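Local coordinates for putative ArsC family related protein (Bacteroides fragilis, PDB 3GKX) that is of unknown function but, as a member of the ArsC family with a thioredoxin-like fold, may be related to arsenate reductases, at residues K5-Q10 with L100-R105. Numbering follows the deposited sequence.
Sequences KTLFLQ and LVVTER
Leu7 and Val102 pair through both their backbone groups, N of Leu7 giving to O of Val102 at 2.7 Å, nearly straight at 175°, and N of Val102 returning a bond to O of Leu7. Two residues on, past the non-hydrogen-bonded pair Phe8-Val101, Leu9 and Leu100 repeat the exchange; strands 7-10 and 100-102 run antiparallel in the middle of the sheet, between strands 32-35 and 107-109. Val101 is worth following outward. Its CB lies beyond the oxygen of Leu7, 3.8 Å from Leu7 O. CG1, anti to the backbone N (chi1 -178°), reaches Thr6 CG2 at 3.4 Å, a tight methyl-methyl fit, and lies 3.6 Å from Leu7 O, while CG2 goes the other way to the rim of the Phe8 ring, near its plane and 4.0 Å from CD2. Thr103 lays CG2 beside that of Thr6, its hydroxyl hydrogen-bonded to Phe106 O. On the other face, Leu9 turns CD1 to Val102 CG2 at 3.9 Å. Between these strands the N-H and C=O of Leu7, Leu9, Leu100 and Val102 satisfy one another, while Phe8 and Val101 bond to the flanking strands; Phe8 meets helix 15-26 on one face and Leu7, Leu9 and Val102 meet Trp49 of helix 43-53 on the other, as in a thioredoxin-like fold.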
loop_
_atom_site.group_PDB
_atom_site.type_symbol
_atom_site.label_atom_id
_atom_site.label_comp_id
_atom_site.label_asym_id
_atom_site.label_seq_id
_atom_site.Cartn_x
_atom_site.Cartn_y
_atom_site.Cartn_z
ATOM N N LYS B 5 8.554 -21.820 -3.960
ATOM C CA LYS B 5 7.311 -21.062 -3.951
ATOM C C LYS B 5 7.403 -19.863 -2.999
ATOM O O LYS B 5 6.496 -19.044 -2.922
ATOM C CB LYS B 5 6.131 -21.971 -3.594
ATOM C CG LYS B 5 5.521 -22.712 -4.804
ATOM C CD LYS B 5 4.709 -23.919 -4.342
ATOM C CE LYS B 5 3.551 -24.304 -5.305
ATOM N NZ LYS B 5 2.497 -25.098 -4.564
ATOM N N THR B 6 8.517 -19.750 -2.293
ATOM C CA THR B 6 8.708 -18.648 -1.384
ATOM C C THR B 6 10.093 -18.073 -1.518
ATOM O O THR B 6 11.075 -18.736 -1.202
ATOM C CB THR B 6 8.481 -19.099 0.061
ATOM O OG1 THR B 6 7.235 -19.810 0.166
ATOM C CG2 THR B 6 8.470 -17.921 0.988
ATOM N N LEU B 7 10.187 -16.823 -1.947
ATOM C CA LEU B 7 11.491 -16.228 -2.166
ATOM C C LEU B 7 11.789 -15.263 -1.031
ATOM O O LEU B 7 11.014 -14.345 -0.777
ATOM C CB LEU B 7 11.564 -15.581 -3.556
ATOM C CG LEU B 7 12.870 -14.919 -4.007
ATOM C CD1 LEU B 7 13.976 -15.993 -4.367
ATOM C CD2 LEU B 7 12.600 -14.021 -5.184
ATOM N N PHE B 8 12.887 -15.541 -0.317
ATOM C CA PHE B 8 13.404 -14.767 0.817
ATOM C C PHE B 8 14.630 -13.908 0.447
ATOM O O PHE B 8 15.747 -14.429 0.258
ATOM C CB PHE B 8 13.846 -15.756 1.883
ATOM C CG PHE B 8 14.359 -15.120 3.139
ATOM C CD1 PHE B 8 15.589 -15.514 3.680
ATOM C CD2 PHE B 8 13.613 -14.156 3.803
ATOM C CE1 PHE B 8 16.061 -14.965 4.887
ATOM C CE2 PHE B 8 14.090 -13.572 5.013
ATOM C CZ PHE B 8 15.316 -13.984 5.557
ATOM N N LEU B 9 14.424 -12.597 0.348
ATOM C CA LEU B 9 15.488 -11.701 -0.000
ATOM C C LEU B 9 15.982 -10.955 1.238
ATOM O O LEU B 9 15.216 -10.261 1.943
ATOM C CB LEU B 9 15.030 -10.729 -1.076
ATOM C CG LEU B 9 14.721 -11.244 -2.480
ATOM C CD1 LEU B 9 13.197 -11.537 -2.631
ATOM C CD2 LEU B 9 15.195 -10.205 -3.510
ATOM N N GLN B 10 17.274 -11.086 1.504
ATOM C CA GLN B 10 17.829 -10.580 2.760
ATOM C C GLN B 10 19.271 -10.106 2.622
ATOM O O GLN B 10 19.934 -10.403 1.634
ATOM C CB GLN B 10 17.745 -11.665 3.852
ATOM C CG GLN B 10 18.584 -12.901 3.539
ATOM C CD GLN B 10 19.329 -13.408 4.754
ATOM O OE1 GLN B 10 19.304 -12.782 5.828
ATOM N NE2 GLN B 10 20.019 -14.538 4.591
ATOM N N LEU B 100 12.599 -9.087 2.330
ATOM C CA LEU B 100 11.377 -9.195 1.523
ATOM C C LEU B 100 11.130 -10.661 1.341
ATOM O O LEU B 100 12.099 -11.428 1.175
ATOM C CB LEU B 100 11.569 -8.616 0.118
ATOM C CG LEU B 100 11.906 -7.152 0.077
ATOM C CD1 LEU B 100 11.935 -6.585 -1.371
ATOM C CD2 LEU B 100 10.849 -6.474 0.936
ATOM N N VAL B 101 9.859 -11.058 1.335
ATOM C CA VAL B 101 9.438 -12.411 0.961
ATOM C C VAL B 101 8.432 -12.272 -0.183
ATOM O O VAL B 101 7.534 -11.439 -0.130
ATOM C CB VAL B 101 8.820 -13.198 2.141
ATOM C CG1 VAL B 101 8.427 -14.619 1.716
ATOM C CG2 VAL B 101 9.787 -13.306 3.250
ATOM N N VAL B 102 8.614 -13.068 -1.223
ATOM C CA VAL B 102 7.805 -13.008 -2.434
ATOM C C VAL B 102 7.179 -14.405 -2.583
ATOM O O VAL B 102 7.902 -15.416 -2.548
ATOM C CB VAL B 102 8.712 -12.687 -3.663
ATOM C CG1 VAL B 102 7.948 -12.717 -4.979
ATOM C CG2 VAL B 102 9.405 -11.368 -3.474
ATOM N N THR B 103 5.849 -14.463 -2.696
ATOM C CA THR B 103 5.136 -15.689 -3.095
ATOM C C THR B 103 4.172 -15.279 -4.199
ATOM O O THR B 103 4.067 -14.095 -4.500
ATOM C CB THR B 103 4.307 -16.311 -1.948
ATOM O OG1 THR B 103 3.268 -15.403 -1.604
ATOM C CG2 THR B 103 5.165 -16.531 -0.672
ATOM N N GLU B 104 3.491 -16.259 -4.800
ATOM C CA GLU B 104 2.552 -16.038 -5.892
ATOM C C GLU B 104 1.424 -15.072 -5.524
ATOM O O GLU B 104 1.032 -14.249 -6.313
ATOM C CB GLU B 104 1.931 -17.383 -6.321
ATOM C CG GLU B 104 1.661 -17.501 -7.829
ATOM C CD GLU B 104 0.532 -18.469 -8.161
ATOM O OE1 GLU B 104 -0.029 -19.074 -7.234
ATOM O OE2 GLU B 104 0.190 -18.639 -9.351
ATOM N N ARG B 105 0.883 -15.196 -4.323
ATOM C CA ARG B 105 -0.263 -14.389 -3.923
ATOM C C ARG B 105 0.106 -13.112 -3.171
ATOM O O ARG B 105 -0.661 -12.156 -3.208
ATOM C CB ARG B 105 -1.211 -15.208 -3.048
ATOM C CG ARG B 105 -2.278 -15.927 -3.834
ATOM C CD ARG B 105 -3.246 -16.701 -2.931
ATOM N NE ARG B 105 -4.412 -17.089 -3.693
ATOM C CZ ARG B 105 -5.382 -17.871 -3.244
ATOM N NH1 ARG B 105 -5.329 -18.373 -2.020
ATOM N NH2 ARG B 105 -6.413 -18.169 -4.033
#